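Local coordinates for protein lipase 2 (Yarrowia lipolytica, PDB 4JEI) that probably hydrolyses the ester bonds of triacylglycerols, as a yeast lipase with the alpha/beta-hydrolase fold, at residues L110-S115 and S132-Y137; Q189-N194 and Q234-D239; V248-P253 and S260-C265. The protein carries 2 engineered substitutions. All coordinates share one frame; numbering follows the deposited sequence.

The three contacts follow one another along the chain. Interaction 1 lays the loop after strand 105-107 on helix 127-150. Interaction 2 joins the loops that follow the parallel, neighbouring strands 183-187 and 222-227 of the main mixed sheet, and interaction 3 is the hairpin of strands 247-250 and 262-267, which continues that sheet beyond 222-227. The centres of interactions 1 and 2 are about 19 Å apart and those of interactions 2 and 3 about 20 Å; interactions 1 and 3, about 32 Å apart between centres, sit on opposite sides of the chain's centre. Together they fasten a loop to helix 127-150, join two loops near the probable catalytic triad, and extend the sheet.

Interaction 1: L110-S115 and S132-Y137; sequences LAAQIS and SYQNTY. Engineered in segment 110-115: Gln113 (natural residue Asn). Engineered in segment 132-137: Gln134 (natural residue Asn).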
ATOM      1  N   LEU A 110       6.034  -7.684  17.772  1.00 81.86           N
ATOM      2  CA  LEU A 110       4.865  -7.854  18.631  1.00 81.97           C
ATOM      3  C   LEU A 110       3.765  -8.539  17.807  1.00 86.30           C
ATOM      4  O   LEU A 110       3.009  -9.351  18.347  1.00 86.05           O
ATOM      5  CB  LEU A 110       4.390  -6.463  19.094  1.00 82.05           C
ATOM      6  CG  LEU A 110       3.344  -6.388  20.205  1.00 87.01           C
ATOM      7  CD1 LEU A 110       3.699  -5.302  21.206  1.00 87.08           C
ATOM      8  CD2 LEU A 110       1.952  -6.135  19.635  1.00 89.83           C
ATOM      9  N   ALA A 111       3.690  -8.205  16.503  1.00 83.12           N
ATOM     10  CA  ALA A 111       2.722  -8.730  15.541  1.00 83.09           C
ATOM     11  C   ALA A 111       2.958 -10.212  15.215  1.00 87.20           C
ATOM     12  O   ALA A 111       4.093 -10.694  15.305  1.00 86.66           O
ATOM     13  CB  ALA A 111       2.756  -7.896  14.271  1.00 83.80           C
ATOM     14  N   ALA A 112       1.876 -10.925  14.830  1.00 83.89           N
ATOM     15  CA  ALA A 112       1.895 -12.350  14.480  1.00 83.76           C
ATOM     16  C   ALA A 112       2.753 -12.641  13.246  1.00 86.74           C
ATOM     17  O   ALA A 112       2.799 -11.828  12.323  1.00 85.82           O
ATOM     18  CB  ALA A 112       0.479 -12.857  14.260  1.00 84.62           C
ATOM     19  N   GLN A 113       3.426 -13.806  13.246  1.00 83.33           N
ATOM     20  CA  GLN A 113       4.311 -14.307  12.185  1.00 83.16           C
ATOM     21  C   GLN A 113       5.596 -13.486  11.945  1.00 86.90           C
ATOM     22  O   GLN A 113       6.279 -13.682  10.936  1.00 86.28           O
ATOM     23  CB  GLN A 113       3.548 -14.650  10.888  1.00 84.41           C
ATOM     24  CG  GLN A 113       2.702 -15.920  10.981  1.00 95.42           C
ATOM     25  CD  GLN A 113       2.440 -16.580   9.643  0.50111.10           C
ATOM     26  OE1 GLN A 113       2.673 -16.018   8.566  0.50105.57           O
ATOM     27  NE2 GLN A 113       1.915 -17.794   9.686  0.50102.46           N
ATOM     28  N   ILE A 114       5.939 -12.598  12.896  1.00 83.62           N
ATOM     29  CA  ILE A 114       7.157 -11.782  12.889  1.00 83.54           C
ATOM     30  C   ILE A 114       7.827 -11.959  14.252  1.00 87.45           C
ATOM     31  O   ILE A 114       7.213 -11.673  15.286  1.00 87.12           O
ATOM     32  CB  ILE A 114       6.908 -10.285  12.515  1.00 86.57           C
ATOM     33  CG1 ILE A 114       6.442 -10.145  11.056  1.00 87.07           C
ATOM     34  CG2 ILE A 114       8.156  -9.420  12.740  1.00 87.07           C
ATOM     35  CD1 ILE A 114       5.004  -9.870  10.908  1.00 95.37           C
ATOM     36  N   SER A 115       9.068 -12.474  14.248  1.00 83.88           N
ATOM     37  CA  SER A 115       9.833 -12.706  15.470  1.00 83.72           C
ATOM     38  C   SER A 115      11.068 -11.802  15.563  1.00 87.16           C
ATOM     39  O   SER A 115      11.397 -11.108  14.598  1.00 86.56           O
ATOM     40  CB  SER A 115      10.197 -14.183  15.611  1.00 87.49           C
ATOM     41  OG  SER A 115      11.425 -14.507  14.982  1.00 97.32           O
ATOM     42  N   SER A 132      -4.123  -3.100  12.270  1.00 58.19           N
ATOM     43  CA  SER A 132      -4.580  -3.224  10.886  1.00 57.80           C
ATOM     44  C   SER A 132      -3.967  -4.476  10.275  1.00 62.36           C
ATOM     45  O   SER A 132      -4.713  -5.304   9.763  1.00 61.89           O
ATOM     46  CB  SER A 132      -4.228  -1.986  10.071  1.00 60.66           C
ATOM     47  OG  SER A 132      -4.974  -0.870  10.526  1.00 67.42           O
ATOM     48  N   TYR A 133      -2.632  -4.668  10.433  1.00 59.80           N
ATOM     49  CA  TYR A 133      -1.917  -5.860   9.970  1.00 60.08           C
ATOM     50  C   TYR A 133      -2.457  -7.125  10.663  1.00 63.81           C
ATOM     51  O   TYR A 133      -2.677  -8.135   9.986  1.00 63.25           O
ATOM     52  CB  TYR A 133      -0.386  -5.743  10.168  1.00 61.71           C
ATOM     53  CG  TYR A 133       0.309  -7.088  10.098  1.00 64.11           C
ATOM     54  CD1 TYR A 133       0.638  -7.785  11.259  1.00 66.16           C
ATOM     55  CD2 TYR A 133       0.509  -7.727   8.878  1.00 65.16           C
ATOM     56  CE1 TYR A 133       1.189  -9.065  11.203  1.00 67.07           C
ATOM     57  CE2 TYR A 133       1.064  -9.005   8.811  1.00 66.10           C
ATOM     58  CZ  TYR A 133       1.407  -9.668   9.975  1.00 72.82           C
ATOM     59  OH  TYR A 133       1.949 -10.928   9.913  1.00 73.87           O
ATOM     60  N   GLN A 134      -2.625  -7.077  12.008  1.00 60.36           N
ATOM     61  CA  GLN A 134      -3.133  -8.199  12.804  1.00 60.13           C
ATOM     62  C   GLN A 134      -4.505  -8.626  12.317  1.00 63.46           C
ATOM     63  O   GLN A 134      -4.729  -9.821  12.140  1.00 63.29           O
ATOM     64  CB  GLN A 134      -3.167  -7.875  14.309  1.00 61.62           C
ATOM     65  CG  GLN A 134      -1.790  -7.836  14.982  1.00 77.49           C
ATOM     66  CD  GLN A 134      -1.230  -9.187  15.367  1.00 98.14           C
ATOM     67  OE1 GLN A 134      -1.333 -10.180  14.639  1.00 93.27           O
ATOM     68  NE2 GLN A 134      -0.570  -9.239  16.514  1.00 92.95           N
ATOM     69  N   ASN A 135      -5.375  -7.667  12.051  1.00 59.40           N
ATOM     70  CA  ASN A 135      -6.697  -7.921  11.518  1.00 58.98           C
ATOM     71  C   ASN A 135      -6.668  -8.562  10.148  1.00 63.40           C
ATOM     72  O   ASN A 135      -7.437  -9.437   9.864  1.00 63.44           O
ATOM     73  CB  ASN A 135      -7.463  -6.615  11.456  1.00 58.47           C
ATOM     74  CG  ASN A 135      -8.950  -6.806  11.491  1.00 78.21           C
ATOM     75  OD1 ASN A 135      -9.451  -7.725  12.094  1.00 72.36           O
ATOM     76  ND2 ASN A 135      -9.663  -5.919  10.856  1.00 68.65           N
ATOM     77  N   THR A 136      -5.766  -8.126   9.293  1.00 59.80           N
ATOM     78  CA  THR A 136      -5.599  -8.745   8.006  1.00 59.35           C
ATOM     79  C   THR A 136      -5.270 -10.205   8.153  1.00 63.88           C
ATOM     80  O   THR A 136      -5.901 -11.032   7.553  1.00 63.08           O
ATOM     81  CB  THR A 136      -4.486  -8.073   7.228  1.00 60.00           C
ATOM     82  OG1 THR A 136      -4.790  -6.699   7.116  1.00 60.00           O
ATOM     83  CG2 THR A 136      -4.403  -8.611   5.868  1.00 60.00           C
ATOM     84  N   TYR A 137      -4.285 -10.528   8.969  1.00 61.59           N
ATOM     85  CA  TYR A 137      -3.864 -11.908   9.138  1.00 61.94           C
ATOM     86  C   TYR A 137      -4.939 -12.789   9.722  1.00 65.03           C
ATOM     87  O   TYR A 137      -5.237 -13.835   9.213  1.00 64.50           O
ATOM     88  CB  TYR A 137      -2.610 -12.003   9.986  1.00 63.84           C
ATOM     89  CG  TYR A 137      -2.059 -13.395  10.012  1.00 67.02           C
ATOM     90  CD1 TYR A 137      -1.102 -13.790   9.114  1.00 69.29           C
ATOM     91  CD2 TYR A 137      -2.520 -14.323  10.906  1.00 68.32           C
ATOM     92  CE1 TYR A 137      -0.608 -15.070   9.114  1.00 70.67           C
ATOM     93  CE2 TYR A 137      -2.030 -15.606  10.913  1.00 69.58           C
ATOM     94  CZ  TYR A 137      -1.073 -15.970  10.013  1.00 78.82           C
ATOM     95  OH  TYR A 137      -0.568 -17.245  10.001  1.00 82.05           O
TER
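Tyr133 reaches out from its helix to hand its phenol proton to the backbone carbonyl of Ala112, with 2.7 Å between Tyr133 OH and Ala112 O. The oxygen sits at the edge of the tyrosine ring, in its plane; the C=O...O angle is 151°, and the hydroxyl stands somewhat out of the plane of the carbonyl. With CG anti to the backbone N (chi1 162°), the Tyr133 ring is carried off the helix and up to the loop. One residue on, Gln134 adds a second, weak bond: Ala112 N points at Gln134 OE1 over 3.3 Å. The Gln134 chain bends at chi2, and its amide lies against the turn, with Gln134 NE2 3.5 Å from Ala111 CA. Ala112 is thus held through both its N-H and its C=O.

Ala111 to Ile114 form a type II beta turn, and Ala112 O belongs to its middle peptide, the one that Tyr133 grips. The turn lies in the loop between strands 105-107 and 124-126 and rests on helix 127-150 of the alpha/beta-hydrolase fold; from that same helix Ser132 and Thr136 reach helix 163-177, and Thr136 also meets Val68 of strand 68-75.

Around the polar core, Ala111 CB packs 3.6 Å from Tyr133 CE1, while the side chains of Ile114 and Tyr133 come at each other from opposite directions, Ile114 CD1 ending 3.7 Å from Tyr133 CZ. Ala112 CB touches Gln134 OE1. At the outer end of the contact, the extended chain of Gln113 crosses Tyr137 at about a right angle, its CD 3.4 Å from Tyr137 CE1, with amide and ring planes 56° apart. Gln113 and Gln134 are both engineered, replacing natural asparagines. Tyr133 and Gln113 also touch Asn174, on helix 163-177.

Interaction 2: Q189-N194 and Q234-D239; sequences QPIVGN and QVPFWD
Ile191 and Pro190 meet Val235 and Pro236 where two loops of the alpha/beta-hydrolase fold come together, one following strand 183-187 and the other strand 222-227, its neighbour in the sheet. Pro190 also lies near, though not touching, the residues of the probable nucleophile elbow and Ser-His-Asp triad, which places this contact beside the likely active site.

Hydrogen bonding across the pair comes down to one backbone bond. Ile191 N donates to Val235 O over 2.8 Å, with an N-H...O angle of 152°. It ties the loops together at a single point, close to where the backbones run nearest, Pro190 CA being 5.4 Å from Val235 CA.

The peptide between Val235 and Pro236 is cis, which puts Val235 O and Pro236 CD on the same side of the imide bond, both facing Ile191. Ile191 meets both with its backbone: its N-H goes to Val235 O, and its O rests 3.4 Å from Pro236 CD. On the other flank of the carbonyl, Pro190 CB closes against Val235 O.

Apolar packing between side chains rests on Ile191, whose CB stands 3.9 Å from Pro236 CD. Beyond the contact, Ile191 also touches His243 and Pro236 touches His126, while Val192 turns the other way, onto Ala166, Leu169 and Leu170 of helix 163-177. The loop thus spans from that helix to segment 234-239.

A separate set of van der Waals contacts brings Ile191 against backbone oxygens. The branch that does the reaching is CG1, set beside the backbone N and extended at chi2 (176°). Ile191 CG1 passes 3.6 Å from Val235 O, and the terminal CD1 ends near two further carbonyl oxygens, 3.7 Å from Gln234 O and 3.6 Å from Pro236 O.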
ATOM      1  N   GLN A 189      -0.337   5.685   1.148  1.00 48.59           N
ATOM      2  CA  GLN A 189      -0.111   5.088   2.457  1.00 48.51           C
ATOM      3  C   GLN A 189       0.502   6.073   3.446  1.00 52.23           C
ATOM      4  O   GLN A 189       1.452   6.785   3.101  1.00 51.67           O
ATOM      5  CB  GLN A 189       0.694   3.773   2.382  1.00 49.93           C
ATOM      6  CG  GLN A 189       2.167   3.935   2.029  1.00 64.38           C
ATOM      7  CD  GLN A 189       3.045   3.022   2.834  1.00 76.33           C
ATOM      8  OE1 GLN A 189       3.264   3.233   4.026  1.00 70.49           O
ATOM      9  NE2 GLN A 189       3.611   2.019   2.188  1.00 67.51           N
ATOM     10  N   PRO A 190      -0.020   6.122   4.691  1.00 48.67           N
ATOM     11  CA  PRO A 190       0.574   7.025   5.684  1.00 48.52           C
ATOM     12  C   PRO A 190       1.897   6.455   6.180  1.00 53.06           C
ATOM     13  O   PRO A 190       2.212   5.304   5.870  1.00 52.74           O
ATOM     14  CB  PRO A 190      -0.486   7.082   6.782  1.00 50.14           C
ATOM     15  CG  PRO A 190      -1.226   5.810   6.667  1.00 54.43           C
ATOM     16  CD  PRO A 190      -1.136   5.338   5.262  1.00 49.90           C
ATOM     17  N   ILE A 191       2.685   7.255   6.922  1.00 50.07           N
ATOM     18  CA  ILE A 191       3.963   6.790   7.463  1.00 49.97           C
ATOM     19  C   ILE A 191       3.686   5.670   8.476  1.00 55.08           C
ATOM     20  O   ILE A 191       2.839   5.826   9.353  1.00 54.77           O
ATOM     21  CB  ILE A 191       4.859   7.925   8.023  1.00 52.83           C
ATOM     22  CG1 ILE A 191       4.754   9.224   7.170  1.00 53.11           C
ATOM     23  CG2 ILE A 191       6.293   7.424   8.107  1.00 52.96           C
ATOM     24  CD1 ILE A 191       5.523  10.466   7.680  1.00 58.50           C
ATOM     25  N   VAL A 192       4.348   4.525   8.296  1.00 52.33           N
ATOM     26  CA  VAL A 192       4.138   3.324   9.102  1.00 52.05           C
ATOM     27  C   VAL A 192       4.952   3.293  10.404  1.00 55.80           C
ATOM     28  O   VAL A 192       4.372   3.105  11.477  1.00 55.26           O
ATOM     29  CB  VAL A 192       4.293   2.040   8.237  1.00 55.80           C
ATOM     30  CG1 VAL A 192       4.152   0.776   9.074  1.00 55.41           C
ATOM     31  CG2 VAL A 192       3.281   2.026   7.095  1.00 55.56           C
ATOM     32  N   GLY A 193       6.269   3.461  10.301  1.00 52.40           N
ATOM     33  CA  GLY A 193       7.139   3.396  11.466  1.00 52.17           C
ATOM     34  C   GLY A 193       8.179   4.482  11.623  1.00 55.76           C
ATOM     35  O   GLY A 193       8.060   5.563  11.044  1.00 54.71           O
ATOM     36  N   ASN A 194       9.206   4.182  12.430  1.00 53.29           N
ATOM     37  CA  ASN A 194      10.317   5.074  12.764  1.00 53.38           C
ATOM     38  C   ASN A 194      11.500   4.898  11.807  1.00 58.79           C
ATOM     39  O   ASN A 194      11.401   4.124  10.854  1.00 58.86           O
ATOM     40  CB  ASN A 194      10.748   4.842  14.231  1.00 52.60           C
ATOM     41  CG  ASN A 194      11.509   3.553  14.489  1.00 69.43           C
ATOM     42  OD1 ASN A 194      11.217   2.492  13.931  1.00 65.22           O
ATOM     43  ND2 ASN A 194      12.506   3.621  15.353  1.00 57.43           N
ATOM     44  N   GLN A 234       2.148  12.055   4.450  1.00 58.26           N
ATOM     45  CA  GLN A 234       2.976  12.915   5.314  1.00 58.41           C
ATOM     46  C   GLN A 234       2.537  12.779   6.779  1.00 62.87           C
ATOM     47  O   GLN A 234       3.196  13.304   7.679  1.00 62.52           O
ATOM     48  CB  GLN A 234       2.886  14.383   4.875  1.00 59.85           C
ATOM     49  CG  GLN A 234       3.520  14.679   3.524  1.00 77.52           C
ATOM     50  CD  GLN A 234       3.046  16.006   2.977  1.00103.54           C
ATOM     51  OE1 GLN A 234       3.823  16.955   2.822  1.00101.13           O
ATOM     52  NE2 GLN A 234       1.755  16.103   2.667  1.00 96.70           N
ATOM     53  N   VAL A 235       1.425  12.058   6.997  1.00 60.18           N
ATOM     54  CA  VAL A 235       0.787  11.787   8.282  1.00 60.40           C
ATOM     55  C   VAL A 235       1.273  10.409   8.813  1.00 66.09           C
ATOM     56  O   VAL A 235       1.314   9.461   8.029  1.00 65.93           O
ATOM     57  CB  VAL A 235      -0.757  11.871   8.108  1.00 64.23           C
ATOM     58  CG1 VAL A 235      -1.503  11.330   9.314  1.00 64.10           C
ATOM     59  CG2 VAL A 235      -1.199  13.300   7.815  1.00 64.26           C
ATOM     60  N   PRO A 236       1.679  10.259  10.102  1.00 64.02           N
ATOM     61  CA  PRO A 236       1.717  11.257  11.187  1.00 64.51           C
ATOM     62  C   PRO A 236       2.812  12.305  11.013  1.00 70.59           C
ATOM     63  O   PRO A 236       3.913  11.985  10.555  1.00 69.97           O
ATOM     64  CB  PRO A 236       1.951  10.404  12.450  1.00 66.15           C
ATOM     65  CG  PRO A 236       1.741   8.974  12.033  1.00 70.22           C
ATOM     66  CD  PRO A 236       2.129   8.944  10.592  1.00 65.53           C
ATOM     67  N   PHE A 237       2.503  13.562  11.391  1.00 69.21           N
ATOM     68  CA  PHE A 237       3.441  14.686  11.317  1.00 69.96           C
ATOM     69  C   PHE A 237       4.548  14.600  12.366  1.00 74.58           C
ATOM     70  O   PHE A 237       5.578  15.265  12.211  1.00 74.30           O
ATOM     71  CB  PHE A 237       2.710  16.031  11.415  1.00 72.28           C
ATOM     72  CG  PHE A 237       1.836  16.342  10.226  1.00 74.30           C
ATOM     73  CD1 PHE A 237       0.462  16.485  10.372  1.00 77.81           C
ATOM     74  CD2 PHE A 237       2.385  16.485   8.955  1.00 76.56           C
ATOM     75  CE1 PHE A 237      -0.348  16.770   9.271  1.00 78.82           C
ATOM     76  CE2 PHE A 237       1.574  16.763   7.854  1.00 79.54           C
ATOM     77  CZ  PHE A 237       0.213  16.911   8.021  1.00 77.86           C
ATOM     78  N   TRP A 238       4.348  13.760  13.412  1.00 71.66           N
ATOM     79  CA  TRP A 238       5.305  13.515  14.493  1.00 71.78           C
ATOM     80  C   TRP A 238       6.691  13.202  13.957  1.00 74.67           C
ATOM     81  O   TRP A 238       6.825  12.569  12.906  1.00 74.30           O
ATOM     82  CB  TRP A 238       4.825  12.396  15.436  1.00 70.99           C
ATOM     83  CG  TRP A 238       3.417  12.554  15.941  1.00 72.43           C
ATOM     84  CD1 TRP A 238       2.422  11.623  15.880  1.00 75.47           C
ATOM     85  CD2 TRP A 238       2.853  13.700  16.603  1.00 72.70           C
ATOM     86  NE1 TRP A 238       1.273  12.115  16.457  1.00 75.29           N
ATOM     87  CE2 TRP A 238       1.508  13.391  16.907  1.00 76.92           C
ATOM     88  CE3 TRP A 238       3.354  14.966  16.968  1.00 74.22           C
ATOM     89  CZ2 TRP A 238       0.657  14.299  17.558  1.00 76.60           C
ATOM     90  CZ3 TRP A 238       2.510  15.868  17.601  1.00 75.99           C
ATOM     91  CH2 TRP A 238       1.182  15.531  17.896  1.00 76.77           C
ATOM     92  N   ASP A 239       7.716  13.696  14.654  1.00 70.25           N
ATOM     93  CA  ASP A 239       9.111  13.559  14.247  1.00 69.41           C
ATOM     94  C   ASP A 239       9.654  12.137  14.216  1.00 70.41           C
ATOM     95  O   ASP A 239      10.508  11.841  13.376  1.00 70.14           O
ATOM     96  CB  ASP A 239      10.009  14.494  15.063  1.00 71.65           C
ATOM     97  CG  ASP A 239       9.519  15.928  15.100  1.00 84.39           C
ATOM     98  OD1 ASP A 239       8.518  16.199  15.813  1.00 85.69           O
ATOM     99  OD2 ASP A 239      10.120  16.778  14.405  1.00 90.57           O
TER

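Interaction 3: V248-P253 and S260-C265; sequences VFIDWP and SNVVMC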
ATOM      1  N   VAL A 248       6.912   6.806  -5.621  1.00 50.71           N
ATOM      2  CA  VAL A 248       6.444   6.935  -7.004  1.00 49.94           C
ATOM      3  C   VAL A 248       5.428   8.077  -6.888  1.00 52.95           C
ATOM      4  O   VAL A 248       4.401   7.928  -6.224  1.00 52.56           O
ATOM      5  CB  VAL A 248       5.837   5.627  -7.592  1.00 53.42           C
ATOM      6  CG1 VAL A 248       5.300   5.855  -9.003  1.00 52.99           C
ATOM      7  CG2 VAL A 248       6.860   4.493  -7.585  1.00 53.09           C
ATOM      8  N   PHE A 249       5.757   9.238  -7.455  1.00 48.92           N
ATOM      9  CA  PHE A 249       4.950  10.445  -7.315  1.00 48.50           C
ATOM     10  C   PHE A 249       4.155  10.881  -8.543  1.00 52.90           C
ATOM     11  O   PHE A 249       4.719  11.099  -9.618  1.00 52.48           O
ATOM     12  CB  PHE A 249       5.845  11.577  -6.783  1.00 49.98           C
ATOM     13  CG  PHE A 249       5.226  12.922  -6.488  1.00 51.06           C
ATOM     14  CD1 PHE A 249       5.591  14.045  -7.219  1.00 53.80           C
ATOM     15  CD2 PHE A 249       4.350  13.082  -5.422  1.00 52.80           C
ATOM     16  CE1 PHE A 249       5.058  15.301  -6.913  1.00 54.50           C
ATOM     17  CE2 PHE A 249       3.806  14.335  -5.129  1.00 55.48           C
ATOM     18  CZ  PHE A 249       4.173  15.435  -5.868  1.00 53.57           C
ATOM     19  N   ILE A 250       2.838  11.046  -8.354  1.00 49.84           N
ATOM     20  CA  ILE A 250       1.923  11.555  -9.375  1.00 49.71           C
ATOM     21  C   ILE A 250       1.930  13.087  -9.203  1.00 54.75           C
ATOM     22  O   ILE A 250       1.238  13.620  -8.325  1.00 54.07           O
ATOM     23  CB  ILE A 250       0.491  10.942  -9.258  1.00 52.40           C
ATOM     24  CG1 ILE A 250       0.499   9.406  -9.389  1.00 52.50           C
ATOM     25  CG2 ILE A 250      -0.474  11.578 -10.268  1.00 52.91           C
ATOM     26  CD1 ILE A 250      -0.730   8.724  -8.798  1.00 58.83           C
ATOM     27  N   ASP A 251       2.758  13.781 -10.005  1.00 52.29           N
ATOM     28  CA  ASP A 251       2.880  15.243  -9.992  1.00 52.56           C
ATOM     29  C   ASP A 251       1.803  15.841 -10.918  1.00 56.75           C
ATOM     30  O   ASP A 251       2.114  16.499 -11.914  1.00 56.59           O
ATOM     31  CB  ASP A 251       4.301  15.658 -10.429  1.00 54.76           C
ATOM     32  CG  ASP A 251       4.659  17.123 -10.221  1.00 67.80           C
ATOM     33  OD1 ASP A 251       5.776  17.518 -10.614  1.00 69.75           O
ATOM     34  OD2 ASP A 251       3.820  17.874  -9.671  1.00 72.19           O
ATOM     35  N   TRP A 252       0.528  15.589 -10.584  1.00 53.14           N
ATOM     36  CA  TRP A 252      -0.617  16.015 -11.379  1.00 53.05           C
ATOM     37  C   TRP A 252      -1.827  16.218 -10.472  1.00 56.67           C
ATOM     38  O   TRP A 252      -2.003  15.428  -9.544  1.00 56.14           O
ATOM     39  CB  TRP A 252      -0.918  14.939 -12.434  1.00 52.04           C
ATOM     40  CG  TRP A 252      -1.860  15.357 -13.518  1.00 53.10           C
ATOM     41  CD1 TRP A 252      -3.114  14.870 -13.745  1.00 56.06           C
ATOM     42  CD2 TRP A 252      -1.617  16.325 -14.548  1.00 52.99           C
ATOM     43  NE1 TRP A 252      -3.655  15.455 -14.863  1.00 55.69           N
ATOM     44  CE2 TRP A 252      -2.760  16.357 -15.373  1.00 57.05           C
ATOM     45  CE3 TRP A 252      -0.529  17.158 -14.862  1.00 54.35           C
ATOM     46  CZ2 TRP A 252      -2.853  17.194 -16.490  1.00 56.26           C
ATOM     47  CZ3 TRP A 252      -0.621  17.983 -15.971  1.00 55.90           C
ATOM     48  CH2 TRP A 252      -1.774  18.002 -16.766  1.00 56.52           C
ATOM     49  N   PRO A 253      -2.679  17.246 -10.708  1.00 52.72           N
ATOM     50  CA  PRO A 253      -3.823  17.461  -9.805  1.00 52.16           C
ATOM     51  C   PRO A 253      -4.932  16.426  -9.888  1.00 55.49           C
ATOM     52  O   PRO A 253      -5.670  16.264  -8.920  1.00 54.87           O
ATOM     53  CB  PRO A 253      -4.365  18.836 -10.221  1.00 53.92           C
ATOM     54  CG  PRO A 253      -3.362  19.416 -11.135  1.00 58.54           C
ATOM     55  CD  PRO A 253      -2.615  18.291 -11.746  1.00 54.11           C
ATOM     56  N   SER A 260       4.487  11.769 -18.521  1.00 58.11           N
ATOM     57  CA  SER A 260       5.563  12.678 -18.130  1.00 57.79           C
ATOM     58  C   SER A 260       5.486  13.119 -16.663  1.00 60.76           C
ATOM     59  O   SER A 260       6.515  13.447 -16.076  1.00 60.05           O
ATOM     60  CB  SER A 260       5.557  13.912 -19.030  1.00 61.52           C
ATOM     61  OG  SER A 260       4.377  14.680 -18.856  1.00 69.62           O
ATOM     62  N   ASN A 261       4.273  13.169 -16.087  1.00 57.03           N
ATOM     63  CA  ASN A 261       4.061  13.634 -14.715  1.00 56.57           C
ATOM     64  C   ASN A 261       4.074  12.582 -13.594  1.00 59.44           C
ATOM     65  O   ASN A 261       3.867  12.928 -12.429  1.00 58.99           O
ATOM     66  CB  ASN A 261       2.894  14.622 -14.637  1.00 57.30           C
ATOM     67  CG  ASN A 261       3.205  15.963 -15.267  1.00 76.33           C
ATOM     68  OD1 ASN A 261       3.820  16.063 -16.337  1.00 68.21           O
ATOM     69  ND2 ASN A 261       2.777  17.032 -14.620  1.00 68.71           N
ATOM     70  N   VAL A 262       4.365  11.311 -13.934  1.00 55.54           N
ATOM     71  CA  VAL A 262       4.515  10.230 -12.951  1.00 55.18           C
ATOM     72  C   VAL A 262       6.018  10.003 -12.828  1.00 59.81           C
ATOM     73  O   VAL A 262       6.674   9.577 -13.781  1.00 59.88           O
ATOM     74  CB  VAL A 262       3.720   8.941 -13.274  1.00 58.40           C
ATOM     75  CG1 VAL A 262       3.940   7.887 -12.194  1.00 58.06           C
ATOM     76  CG2 VAL A 262       2.236   9.241 -13.413  1.00 58.06           C
ATOM     77  N   VAL A 263       6.565  10.355 -11.670  1.00 56.39           N
ATOM     78  CA  VAL A 263       7.999  10.329 -11.440  1.00 56.06           C
ATOM     79  C   VAL A 263       8.465   9.352 -10.342  1.00 60.68           C
ATOM     80  O   VAL A 263       7.692   8.999  -9.449  1.00 60.22           O
ATOM     81  CB  VAL A 263       8.461  11.803 -11.258  1.00 59.60           C
ATOM     82  CG1 VAL A 263       8.737  12.168  -9.803  1.00 59.40           C
ATOM     83  CG2 VAL A 263       9.635  12.143 -12.164  1.00 59.39           C
ATOM     84  N   MET A 264       9.726   8.894 -10.449  1.00 58.17           N
ATOM     85  CA  MET A 264      10.385   8.000  -9.490  1.00 58.45           C
ATOM     86  C   MET A 264      11.207   8.861  -8.558  1.00 63.04           C
ATOM     87  O   MET A 264      12.121   9.550  -9.009  1.00 61.96           O
ATOM     88  CB  MET A 264      11.319   7.017 -10.207  1.00 60.99           C
ATOM     89  CG  MET A 264      10.619   6.025 -11.068  1.00 64.76           C
ATOM     90  SD  MET A 264       9.719   4.801 -10.112  1.00 69.31           S
ATOM     91  CE  MET A 264       9.456   3.681 -11.307  1.00 66.23           C
ATOM     92  N   CYS A 265      10.881   8.844  -7.270  1.00 59.91           N
ATOM     93  CA  CYS A 265      11.580   9.677  -6.302  1.00 59.59           C
ATOM     94  C   CYS A 265      12.672   8.936  -5.561  1.00 63.95           C
ATOM     95  O   CYS A 265      12.515   7.763  -5.209  1.00 63.75           O
ATOM     96  CB  CYS A 265      10.598  10.345  -5.346  1.00 59.94           C
ATOM     97  SG  CYS A 265       9.209  11.161  -6.173  0.75 63.88           S
TER
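This beta hairpin pairs strand 247-250 with strand 262-267 in the main sheet of the alpha/beta-hydrolase fold, with strand 222-227 on one flank and strand 3-8 on the other. Phe249 and Val263 form the antiparallel hydrogen-bonded pair: Phe249 N gives to Val263 O at 2.8 Å, and Val263 N returns to Phe249 O at 2.9 Å, almost straight at 174°. Val248 with Met264 and Ile250 with Val262 are the non-hydrogen-bonded pairs beside it.

Val248, Ile250, Val262 and Met264 share one face, where Val248 CG2 lies 3.8 Å from Met264 SD and Val248 CG1 4.0 Å from Val262 CG1; helix 12-27 covers it through Tyr15 and Phe18. On the face of Phe249 and Val263, Cys265 SG, in a disulfide with Cys273, stands 5.4 Å from the Phe249 ring centroid, in an oblique sulfur-aromatic contact.

Past the strand ends, Asp251 centres an inverse gamma turn, and its N still reaches Asn261 O at 2.8 Å. With CG beside its backbone N (chi1 -71°), Asn261 donates from ND2 to Asp251 O over the same length, 2.8 Å, and ND2 lies at the edge of the Trp252 ring, the amide plane 89° from the ring plane. Ser260 OG binds Asn261 OD1. A side-chain amide therefore prolongs the ladder of bonds beyond the last strand pair, linking the two segments as they leave the sheet.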